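Local structure of 2-hydroxyisobutyryl-CoA mutase large subunit (Aquincola tertiaricarbonis, 4R3U) at residues F177-N180 against I185-A188; Y190-E195 against L546-A551; P352-N357 against N379-A384. The protein catalyses, together with the small cobalamin-binding subunit HcmB, the interconversion of 2-hydroxyisobutyryl-CoA and (S)-3-hydroxybutyryl-CoA. All coordinates share one frame; numbering follows the deposited sequence.

In the fold
Contacts 1 and 2 lie close together on one part of the TIM barrel and contact 3 well away on another. Contacts 1 and 2 share helix 183-196 and have centres about 12 Å apart. Contact 1 joins the start of that helix to strand 175-178, beside the acyl-CoA; contact 2, which opens once contact 1 has closed, ties the later turns to helix 540-549 near the end of the chain. They also touch directly, Phe177 on Tyr190. Contact 3 joins loops following strands 340-344 and 375-377, and its residues fall between the two halves of contact 2. Its centre lies about 29 Å from that of contact 1 and about 39 Å from that of contact 2, beside 5'-deoxyadenosine and cobalamin. Substrate and cofactor are thus approached from separate strands of one barrel.

Contact 1 (F177-N180 against I185-A188); sequences FTIN and ILLA. With 3KK (S-{(3R,5R,9R)-1-[(2R,3S,4R,5R)-5-(6-amino-9H-purin-9-yl)-4-hydroxy-3-(phosphonooxy)tetrahydrofuran-2-yl]-3,5,9-trihydroxy-8,8-dimethyl-3,5-dioxido-10,14-dioxo-2,4,6-trioxa-11,15-diaza-3lambda~5~,5lambda~5~-diphosphaheptadecan-17-yl} 2-hydroxy-2-methylpropanethioate), chain F.
Ile179 and Leu186 bring the two backbones to 7.5 Å between their CA atoms, where the chain leaving strand 175-178 passes the early part of helix 183-196. Thr178 centres an inverse gamma turn, closed by a weak bond from Ile179 N to Phe177 O. Within this bend Phe177 and Ile179 start toward the helix while Thr178 starts away from it. The CG1 branch of Ile179, set anti to the backbone N (chi1 -166°), carries CD1 to the methyls of Leu186, 3.9 Å from CD2, and the two side chains cross obliquely. CG2 of Ile179 lies 4.1 Å from Leu186 CB. The Phe177 ring meets the helix more loosely: its CE2 comes obliquely to Leu186 O at 4.1 Å. Met161 and Met553 also touch Leu186, and Met161 touches Phe177 as well. On the strand's other side, Thr178 OG1 lies 3.3 Å from C3P of the acyl-CoA 3KK and is hydrogen-bonded to Asp128 OD1, while its CG2 methyl lies against the thioester carbonyl. The bend therefore separates two chemistries, with mainly apolar contacts, and no polar side-chain group, between strand and helix in this beta-alpha-beta unit and a hydroxyl and methyl turned to the substrate.

Contact 2 (Y190-E195 against L546-A551); sequences YVALGE and LVKAGA
Ala192 and Lys548 are the nearest CA pair of segments 190-195 and 546-551, at 6.2 Å, where helix 183-196 meets helix 540-549. The small methyl of Ala192 points at the other helix and is met by two neighbours in sequence: Val547 CG2 touches it at 4.0 Å, and Lys548 passes alongside.

The lysine can be followed outward. Its CB stands back from the opposite helix. CG, placed anti to the carbonyl carbon (chi1 -88°), comes down on Ala192 CB at 3.7 Å, and CD continues past the same methyl. Beyond CG the chain is extended, which carries CE to 4.0 Å from Ala192 CA and close to the glutamate carboxylate. NZ ends 2.7 Å from Glu195 OE2 in a salt bridge. The two long side chains cross at about a right angle, and the ammonium reaches OE2 from above the carboxylate plane, 53° out of it. NZ has a second, long and weak ion pair with Glu545. Glu195 is partly exposed and Lys548 exposed, whereas Ala192 and Val547 are buried, with Leu158 also lying against Ala192 and Ile556 against Val547.

Just beyond the lysine the second helix stops. Gly550, at a phi of 104°, takes the chain out of helical geometry; Ala551 N bonds back to Leu546 O at 3.1 Å and Gly550 N to Val547 O at 3.2 Å, a Schellman motif. The whole is a helix-helix contact with a buried alanine-valine centre and a salt bridge along its outer margin, in which the helix between strands 175-178 and 206-208 of the TIM barrel is backed by one from near the end of the chain.

Contact 3 (P352-N357 against N379-A384); sequences PQYMVN and NGYDEA. With 5AD (5'-deoxyadenosine), chain G.
Tyr381 is the centre of the tight part of the contact, its ring carrying Met355 over one face and Tyr354 at its CD1 side. Met355 bends at its second and third torsions and lays SD over that face, 3.5 Å from the ring centroid and offset toward the rim, a Met-aromatic contact. Tyr354 lies alongside, pointing the same way, and its ring edge receives Tyr381 CD1, 3.6 Å from Tyr354 CD2; the planes meet obliquely at 45°. CG of Tyr381, between the backbone N and the carbonyl carbon (chi1 49°), turns the ring toward both side chains. At the backbone of the same residue, Asn357 ND2 donates to Tyr381 O at 2.8 Å, from within its own amide plane. Thr350 O is a second acceptor for ND2 and Arg360 is bonded to OD1, which together would fix the amide's rotation. With an alanine here in place of the tyrosine, the sulfur of Met355 would probably lose the aromatic face beneath it and the Tyr354 ring its neighbour, opening a gap between the loops.

Toward Asn379 the contact is looser. There a water stands between the segments, donating to Asn379 O at 3.2 Å and weakly to Asn357 O. Glu383 closes a type I beta turn from Gly380, and its side chain, bent at chi2, leads away from 352-357 to the ligand: OE2 accepts from O2' of 5'-deoxyadenosine at 3.1 Å and, weakly, from O3'. Glu383 O is also bonded to cobalamin, and Ala384 O to Gln126 of the small subunit, while Met395 of the second large subunit packs on Met355. Two loops following neighbouring strands, 340-344 and 375-377, thus meet beside the adenosyl pocket of a cobalamin-dependent TIM barrel.

Contact 1 (F177-N180 against I185-A188)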
loop_
_atom_site.group_PDB
_atom_site.type_symbol
_atom_site.label_atom_id
_atom_site.label_comp_id
_atom_site.label_asym_id
_atom_site.label_seq_id
_atom_site.Cartn_x
_atom_site.Cartn_y
_atom_site.Cartn_z
ATOM N N PHE A 177 5.334 11.657 -24.596
ATOM C CA PHE A 177 4.452 12.795 -24.885
ATOM C C PHE A 177 2.995 12.317 -24.885
ATOM O O PHE A 177 2.625 11.446 -25.686
ATOM C CB PHE A 177 4.793 13.420 -26.247
ATOM C CG PHE A 177 6.082 14.203 -26.360
ATOM C CD1 PHE A 177 6.612 14.877 -25.257
ATOM C CD2 PHE A 177 6.743 14.312 -27.584
ATOM C CE1 PHE A 177 7.778 15.634 -25.379
ATOM C CE2 PHE A 177 7.909 15.076 -27.712
ATOM C CZ PHE A 177 8.408 15.747 -26.619
ATOM N N THR A 178 2.174 12.835 -23.950
ATOM C CA THR A 178 0.745 12.482 -23.895
ATOM C C THR A 178 0.017 13.399 -24.896
ATOM O O THR A 178 -0.692 14.336 -24.512
ATOM C CB THR A 178 0.212 12.622 -22.504
ATOM O OG1 THR A 178 1.040 11.866 -21.644
ATOM C CG2 THR A 178 -1.228 12.190 -22.386
ATOM N N ILE A 179 0.246 13.128 -26.175
ATOM C CA ILE A 179 -0.259 13.920 -27.268
ATOM C C ILE A 179 -1.059 12.998 -28.205
ATOM O O ILE A 179 -0.704 11.838 -28.371
ATOM C CB ILE A 179 0.916 14.714 -27.938
ATOM C CG1 ILE A 179 0.413 15.847 -28.887
ATOM C CG2 ILE A 179 1.943 13.785 -28.604
ATOM C CD1 ILE A 179 0.012 17.134 -28.197
ATOM N N ASN A 180 -2.187 13.488 -28.716
ATOM C CA ASN A 180 -3.075 12.652 -29.507
ATOM C C ASN A 180 -3.407 13.118 -30.949
ATOM O O ASN A 180 -2.639 12.750 -31.839
ATOM C CB ASN A 180 -4.281 12.183 -28.678
ATOM C CG ASN A 180 -3.859 11.368 -27.485
ATOM O OD1 ASN A 180 -3.523 10.204 -27.611
ATOM N ND2 ASN A 180 -3.827 11.975 -26.298
ATOM N N ILE A 185 2.746 16.180 -35.234
ATOM C CA ILE A 185 3.416 17.487 -35.170
ATOM C C ILE A 185 4.481 17.442 -34.055
ATOM O O ILE A 185 5.619 17.829 -34.277
ATOM C CB ILE A 185 2.362 18.632 -35.003
ATOM C CG1 ILE A 185 1.566 18.816 -36.302
ATOM C CG2 ILE A 185 3.009 19.953 -34.531
ATOM C CD1 ILE A 185 0.346 19.510 -36.141
ATOM N N LEU A 186 4.116 16.915 -32.885
ATOM C CA LEU A 186 5.059 16.772 -31.775
ATOM C C LEU A 186 6.166 15.772 -32.043
ATOM O O LEU A 186 7.305 16.029 -31.657
ATOM C CB LEU A 186 4.343 16.540 -30.448
ATOM C CG LEU A 186 4.159 17.818 -29.678
ATOM C CD1 LEU A 186 3.059 18.652 -30.243
ATOM C CD2 LEU A 186 3.866 17.542 -28.293
ATOM N N LEU A 187 5.853 14.683 -32.783
ATOM C CA LEU A 187 6.853 13.712 -33.210
ATOM C C LEU A 187 7.825 14.355 -34.236
ATOM O O LEU A 187 9.034 14.104 -34.181
ATOM C CB LEU A 187 6.197 12.435 -33.783
ATOM C CG LEU A 187 7.155 11.330 -34.277
ATOM C CD1 LEU A 187 8.158 10.865 -33.183
ATOM C CD2 LEU A 187 6.394 10.186 -34.894
ATOM N N ALA A 188 7.298 15.194 -35.145
ATOM C CA ALA A 188 8.101 15.918 -36.128
ATOM C C ALA A 188 9.063 16.865 -35.405
ATOM O O ALA A 188 10.226 16.953 -35.793
ATOM C CB ALA A 188 7.205 16.703 -37.065
HETATM C C4 3KK F . -4.148 12.258 -19.871
HETATM C C3 3KK F . -3.291 11.373 -18.971
HETATM C C2 3KK F . -4.174 10.604 -17.990
HETATM O O3 3KK F . -2.422 12.223 -18.244
HETATM C C1 3KK F . -2.441 10.374 -19.769
HETATM O O1 3KK F . -2.880 9.767 -20.748
HETATM S S1P 3KK F . -0.806 10.198 -19.138
HETATM C C2P 3KK F . -0.042 9.017 -20.286
HETATM C C3P 3KK F . 1.449 8.967 -20.064
HETATM N N4P 3KK F . 1.999 7.940 -20.938
HETATM C C5P 3KK F . 3.158 7.328 -20.678
HETATM O O5P 3KK F . 3.875 7.575 -19.702
HETATM C C6P 3KK F . 3.524 6.272 -21.726
HETATM C C7P 3KK F . 4.906 5.679 -21.491
HETATM N N8P 3KK F . 5.167 4.607 -22.458
HETATM C C9P 3KK F . 6.388 4.065 -22.579
HETATM O O9P 3KK F . 7.353 4.449 -21.916
HETATM C CAP 3KK F . 6.554 2.992 -23.695
HETATM O OAP 3KK F . 5.775 3.307 -24.869
HETATM C CBP 3KK F . 6.465 1.495 -23.244
HETATM C CDP 3KK F . 6.879 0.574 -24.402
HETATM C CEP 3KK F . 5.040 1.113 -22.827
HETATM C CCP 3KK F . 7.437 1.202 -22.081
HETATM O O6A 3KK F . 8.751 1.656 -22.454
HETATM P P2A 3KK F . 9.940 1.916 -21.443
HETATM O O4A 3KK F . 9.439 2.628 -20.258
HETATM O O5A 3KK F . 11.052 2.518 -22.218
HETATM O O3A 3KK F . 10.283 0.394 -20.994
HETATM P P1A 3KK F . 10.916 -0.804 -21.923
HETATM O O1A 3KK F . 10.776 -0.535 -23.379
HETATM O O2A 3KK F . 10.396 -2.077 -21.396
HETATM O O5B 3KK F . 12.458 -0.643 -21.427
HETATM C C5B 3KK F . 13.428 0.200 -22.088
HETATM C C4B 3KK F . 14.591 -0.654 -22.627
HETATM O O4B 3KK F . 15.078 -1.602 -21.628
HETATM C C3B 3KK F . 14.155 -1.477 -23.834
HETATM O O3B 3KK F . 15.261 -1.524 -24.767
HETATM P P3B 3KK F . 15.247 -0.778 -26.200
HETATM O O8A 3KK F . 14.092 -1.410 -26.877
HETATM O O7A 3KK F . 15.093 0.645 -25.834
HETATM O O9A 3KK F . 16.580 -1.137 -26.741
HETATM C C2B 3KK F . 13.885 -2.851 -23.246
HETATM O O2B 3KK F . 14.040 -3.891 -24.218
HETATM C C1B 3KK F . 14.932 -2.939 -22.153
HETATM N N9A 3KK F . 14.522 -3.848 -21.042
HETATM C C8A 3KK F . 13.506 -3.724 -20.191
HETATM N N7A 3KK F . 13.518 -4.772 -19.372
HETATM C C5A 3KK F . 14.560 -5.545 -19.695
HETATM C C4A 3KK F . 15.189 -4.960 -20.735
HETATM N N3A 3KK F . 16.298 -5.513 -21.293
HETATM C C2A 3KK F . 16.831 -6.718 -20.780
HETATM N N1A 3KK F . 16.136 -7.295 -19.680
HETATM C C6A 3KK F . 15.026 -6.707 -19.187
HETATM N N6A 3KK F . 14.363 -7.241 -18.160
#

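Contact 2 (Y190-E195 against L546-A551)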
loop_
_atom_site.group_PDB
_atom_site.type_symbol
_atom_site.label_atom_id
_atom_site.label_comp_id
_atom_site.label_asym_id
_atom_site.label_seq_id
_atom_site.Cartn_x
_atom_site.Cartn_y
_atom_site.Cartn_z
ATOM N N TYR A 190 10.129 16.518 -32.236
ATOM C CA TYR A 190 11.079 15.696 -31.510
ATOM C C TYR A 190 12.236 15.278 -32.417
ATOM O O TYR A 190 13.407 15.403 -32.021
ATOM C CB TYR A 190 10.382 14.478 -30.879
ATOM C CG TYR A 190 11.187 13.817 -29.778
ATOM C CD1 TYR A 190 11.290 14.397 -28.510
ATOM C CD2 TYR A 190 11.809 12.589 -29.983
ATOM C CE1 TYR A 190 12.003 13.772 -27.478
ATOM C CE2 TYR A 190 12.533 11.959 -28.964
ATOM C CZ TYR A 190 12.627 12.552 -27.713
ATOM O OH TYR A 190 13.331 11.915 -26.710
ATOM N N VAL A 191 11.896 14.821 -33.656
ATOM C CA VAL A 191 12.851 14.395 -34.675
ATOM C C VAL A 191 13.736 15.571 -35.077
ATOM O O VAL A 191 14.961 15.438 -35.057
ATOM C CB VAL A 191 12.165 13.676 -35.877
ATOM C CG1 VAL A 191 13.136 13.455 -37.047
ATOM C CG2 VAL A 191 11.561 12.353 -35.431
ATOM N N ALA A 192 13.121 16.733 -35.384
ATOM C CA ALA A 192 13.812 17.979 -35.722
ATOM C C ALA A 192 14.780 18.388 -34.603
ATOM O O ALA A 192 15.912 18.768 -34.908
ATOM C CB ALA A 192 12.798 19.085 -35.969
ATOM N N LEU A 193 14.365 18.257 -33.318
ATOM C CA LEU A 193 15.197 18.566 -32.142
ATOM C C LEU A 193 16.424 17.622 -32.043
ATOM O O LEU A 193 17.537 18.093 -31.823
ATOM C CB LEU A 193 14.359 18.540 -30.837
ATOM C CG LEU A 193 15.102 18.816 -29.509
ATOM C CD1 LEU A 193 15.666 20.225 -29.443
ATOM C CD2 LEU A 193 14.204 18.610 -28.333
ATOM N N GLY A 194 16.188 16.324 -32.224
ATOM C CA GLY A 194 17.207 15.282 -32.201
ATOM C C GLY A 194 18.261 15.501 -33.252
ATOM O O GLY A 194 19.450 15.359 -32.964
ATOM N N GLU A 195 17.830 15.917 -34.465
ATOM C CA GLU A 195 18.715 16.237 -35.584
ATOM C C GLU A 195 19.571 17.467 -35.256
ATOM O O GLU A 195 20.799 17.414 -35.398
ATOM C CB GLU A 195 17.914 16.433 -36.887
ATOM C CG GLU A 195 17.473 15.119 -37.523
ATOM C CD GLU A 195 16.526 15.180 -38.712
ATOM O OE1 GLU A 195 16.597 14.268 -39.568
ATOM O OE2 GLU A 195 15.676 16.098 -38.762
ATOM N N LEU A 546 8.561 21.485 -41.984
ATOM C CA LEU A 546 7.692 22.576 -41.567
ATOM C C LEU A 546 8.043 23.131 -40.185
ATOM O O LEU A 546 8.325 24.326 -40.071
ATOM C CB LEU A 546 6.221 22.139 -41.614
ATOM C CG LEU A 546 5.517 22.280 -42.970
ATOM C CD1 LEU A 546 4.272 21.411 -43.017
ATOM C CD2 LEU A 546 5.187 23.746 -43.274
ATOM N N VAL A 547 8.017 22.280 -39.145
ATOM C CA VAL A 547 8.385 22.643 -37.755
ATOM C C VAL A 547 9.795 23.301 -37.676
ATOM O O VAL A 547 9.956 24.332 -37.002
ATOM C CB VAL A 547 8.169 21.501 -36.717
ATOM C CG1 VAL A 547 6.723 21.008 -36.744
ATOM C CG2 VAL A 547 9.144 20.343 -36.904
ATOM N N LYS A 548 10.772 22.748 -38.456
ATOM C CA LYS A 548 12.141 23.251 -38.591
ATOM C C LYS A 548 12.108 24.664 -39.144
ATOM O O LYS A 548 12.819 25.542 -38.634
ATOM C CB LYS A 548 12.968 22.360 -39.539
ATOM C CG LYS A 548 13.659 21.207 -38.850
ATOM C CD LYS A 548 14.174 20.186 -39.833
ATOM C CE LYS A 548 15.241 19.302 -39.223
ATOM N NZ LYS A 548 15.826 18.368 -40.232
ATOM N N ALA A 549 11.269 24.884 -40.186
ATOM C CA ALA A 549 11.148 26.155 -40.885
ATOM C C ALA A 549 10.485 27.284 -40.062
ATOM O O ALA A 549 10.517 28.450 -40.471
ATOM C CB ALA A 549 10.444 25.940 -42.220
ATOM N N GLY A 550 9.927 26.930 -38.915
ATOM C CA GLY A 550 9.264 27.867 -38.016
ATOM C C GLY A 550 7.744 27.815 -38.027
ATOM O O GLY A 550 7.094 28.725 -37.500
ATOM N N ALA A 551 7.159 26.741 -38.617
ATOM C CA ALA A 551 5.705 26.560 -38.642
ATOM C C ALA A 551 5.220 26.220 -37.238
ATOM O O ALA A 551 5.908 25.526 -36.466
ATOM C CB ALA A 551 5.326 25.429 -39.593
#

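Contact 3 (P352-N357 against N379-A384)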
loop_
_atom_site.group_PDB
_atom_site.type_symbol
_atom_site.label_atom_id
_atom_site.label_comp_id
_atom_site.label_asym_id
_atom_site.label_seq_id
_atom_site.Cartn_x
_atom_site.Cartn_y
_atom_site.Cartn_z
ATOM N N PRO A 352 -12.215 14.363 -0.052
ATOM C CA PRO A 352 -12.192 14.192 1.414
ATOM C C PRO A 352 -11.105 13.201 1.833
ATOM O O PRO A 352 -10.833 12.225 1.102
ATOM C CB PRO A 352 -13.588 13.645 1.735
ATOM C CG PRO A 352 -14.078 13.057 0.502
ATOM C CD PRO A 352 -13.478 13.833 -0.623
ATOM N N GLN A 353 -10.440 13.473 2.977
ATOM C CA GLN A 353 -9.404 12.605 3.548
ATOM C C GLN A 353 -8.336 12.227 2.518
ATOM O O GLN A 353 -7.873 11.072 2.487
ATOM C CB GLN A 353 -10.052 11.350 4.167
ATOM C CG GLN A 353 -11.070 11.657 5.254
ATOM C CD GLN A 353 -11.479 10.400 5.954
ATOM O OE1 GLN A 353 -12.669 10.069 6.026
ATOM N NE2 GLN A 353 -10.494 9.728 6.547
ATOM N N TYR A 354 -7.954 13.207 1.665
ATOM C CA TYR A 354 -6.998 13.026 0.566
ATOM C C TYR A 354 -5.742 12.208 0.866
ATOM O O TYR A 354 -5.316 11.493 -0.036
ATOM C CB TYR A 354 -6.678 14.343 -0.189
ATOM C CG TYR A 354 -5.761 15.278 0.571
ATOM C CD1 TYR A 354 -6.269 16.185 1.490
ATOM C CD2 TYR A 354 -4.373 15.225 0.400
ATOM C CE1 TYR A 354 -5.427 16.977 2.268
ATOM C CE2 TYR A 354 -3.516 16.024 1.162
ATOM C CZ TYR A 354 -4.051 16.898 2.099
ATOM O OH TYR A 354 -3.244 17.728 2.838
ATOM N N MET A 355 -5.129 12.293 2.095
ATOM C CA MET A 355 -3.892 11.510 2.379
ATOM C C MET A 355 -4.075 10.003 2.316
ATOM O O MET A 355 -3.122 9.269 2.111
ATOM C CB MET A 355 -3.170 11.919 3.667
ATOM C CG MET A 355 -2.300 13.149 3.547
ATOM S SD MET A 355 -1.108 13.279 2.186
ATOM C CE MET A 355 0.164 12.104 2.664
ATOM N N VAL A 356 -5.292 9.559 2.433
ATOM C CA VAL A 356 -5.692 8.156 2.343
ATOM C C VAL A 356 -5.445 7.603 0.910
ATOM O O VAL A 356 -5.228 6.406 0.743
ATOM C CB VAL A 356 -7.146 8.036 2.877
ATOM C CG1 VAL A 356 -8.160 7.721 1.792
ATOM C CG2 VAL A 356 -7.221 7.064 4.005
ATOM N N ASN A 357 -5.365 8.516 -0.099
ATOM C CA ASN A 357 -5.021 8.199 -1.488
ATOM C C ASN A 357 -3.660 7.511 -1.585
ATOM O O ASN A 357 -3.473 6.699 -2.477
ATOM C CB ASN A 357 -5.025 9.467 -2.364
ATOM C CG ASN A 357 -6.394 10.033 -2.510
ATOM O OD1 ASN A 357 -7.367 9.316 -2.351
ATOM N ND2 ASN A 357 -6.497 11.337 -2.732
ATOM N N ASN A 379 -0.266 8.101 -9.031
ATOM C CA ASN A 379 -0.908 9.396 -8.852
ATOM C C ASN A 379 -0.514 10.049 -7.540
ATOM O O ASN A 379 -0.016 9.351 -6.651
ATOM C CB ASN A 379 -2.432 9.284 -8.969
ATOM C CG ASN A 379 -2.894 8.718 -10.267
ATOM O OD1 ASN A 379 -2.315 8.972 -11.324
ATOM N ND2 ASN A 379 -3.931 7.893 -10.200
ATOM N N GLY A 380 -0.702 11.375 -7.459
ATOM C CA GLY A 380 -0.453 12.173 -6.271
ATOM C C GLY A 380 -1.676 12.105 -5.366
ATOM O O GLY A 380 -2.799 11.872 -5.849
ATOM N N TYR A 381 -1.465 12.321 -4.024
ATOM C CA TYR A 381 -2.540 12.314 -3.043
ATOM C C TYR A 381 -3.512 13.472 -3.278
ATOM O O TYR A 381 -4.658 13.412 -2.821
ATOM C CB TYR A 381 -2.004 12.284 -1.595
ATOM C CG TYR A 381 -0.929 13.315 -1.316
ATOM C CD1 TYR A 381 -1.225 14.684 -1.296
ATOM C CD2 TYR A 381 0.371 12.928 -1.013
ATOM C CE1 TYR A 381 -0.238 15.636 -1.012
ATOM C CE2 TYR A 381 1.366 13.873 -0.729
ATOM C CZ TYR A 381 1.057 15.222 -0.724
ATOM O OH TYR A 381 2.046 16.141 -0.423
ATOM N N ASP A 382 -3.074 14.489 -4.044
ATOM C CA ASP A 382 -3.828 15.688 -4.407
ATOM C C ASP A 382 -4.610 15.566 -5.745
ATOM O O ASP A 382 -5.082 16.575 -6.287
ATOM C CB ASP A 382 -2.907 16.932 -4.381
ATOM C CG ASP A 382 -1.624 16.959 -5.230
ATOM O OD1 ASP A 382 -1.356 15.971 -5.958
ATOM O OD2 ASP A 382 -0.897 17.977 -5.170
ATOM N N GLU A 383 -4.797 14.329 -6.234
ATOM C CA GLU A 383 -5.479 14.026 -7.493
ATOM C C GLU A 383 -6.841 14.705 -7.684
ATOM O O GLU A 383 -7.108 15.239 -8.753
ATOM C CB GLU A 383 -5.581 12.498 -7.684
ATOM C CG GLU A 383 -6.176 12.049 -9.011
ATOM C CD GLU A 383 -5.427 12.341 -10.295
ATOM O OE1 GLU A 383 -6.119 12.494 -11.324
ATOM O OE2 GLU A 383 -4.174 12.360 -10.300
ATOM N N ALA A 384 -7.698 14.702 -6.651
ATOM C CA ALA A 384 -9.035 15.273 -6.774
ATOM C C ALA A 384 -9.109 16.810 -6.656
ATOM O O ALA A 384 -10.171 17.396 -6.872
ATOM C CB ALA A 384 -9.979 14.591 -5.807
HETATM N N1 5AD G . 0.963 17.100 -14.122
HETATM C C2 5AD G . 0.869 15.852 -13.508
HETATM N N3 5AD G . -0.286 15.061 -13.732
HETATM C C4 5AD G . -1.224 15.496 -14.601
HETATM N N9 5AD G . -2.390 14.981 -15.000
HETATM C C8 5AD G . -2.882 15.786 -15.946
HETATM N N7 5AD G . -2.093 16.838 -16.084
HETATM C C5 5AD G . -1.049 16.657 -15.266
HETATM C C6 5AD G . 0.028 17.423 -15.030
HETATM N N6 5AD G . 0.065 18.570 -15.686
HETATM C "C1'" 5AD G . -2.957 13.635 -14.810
HETATM C "C2'" 5AD G . -3.411 13.298 -13.432
HETATM C "C3'" 5AD G . -4.577 12.366 -13.715
HETATM C "C4'" 5AD G . -4.704 12.284 -15.237
HETATM C "C5'" 5AD G . -6.172 12.371 -15.637
HETATM O "O4'" 5AD G . -4.113 13.490 -15.649
HETATM O "O2'" 5AD G . -2.377 12.549 -12.778
HETATM O "O3'" 5AD G . -4.303 11.076 -13.137
HETATM O O HOH W 1 -2.345 8.934 -4.425
#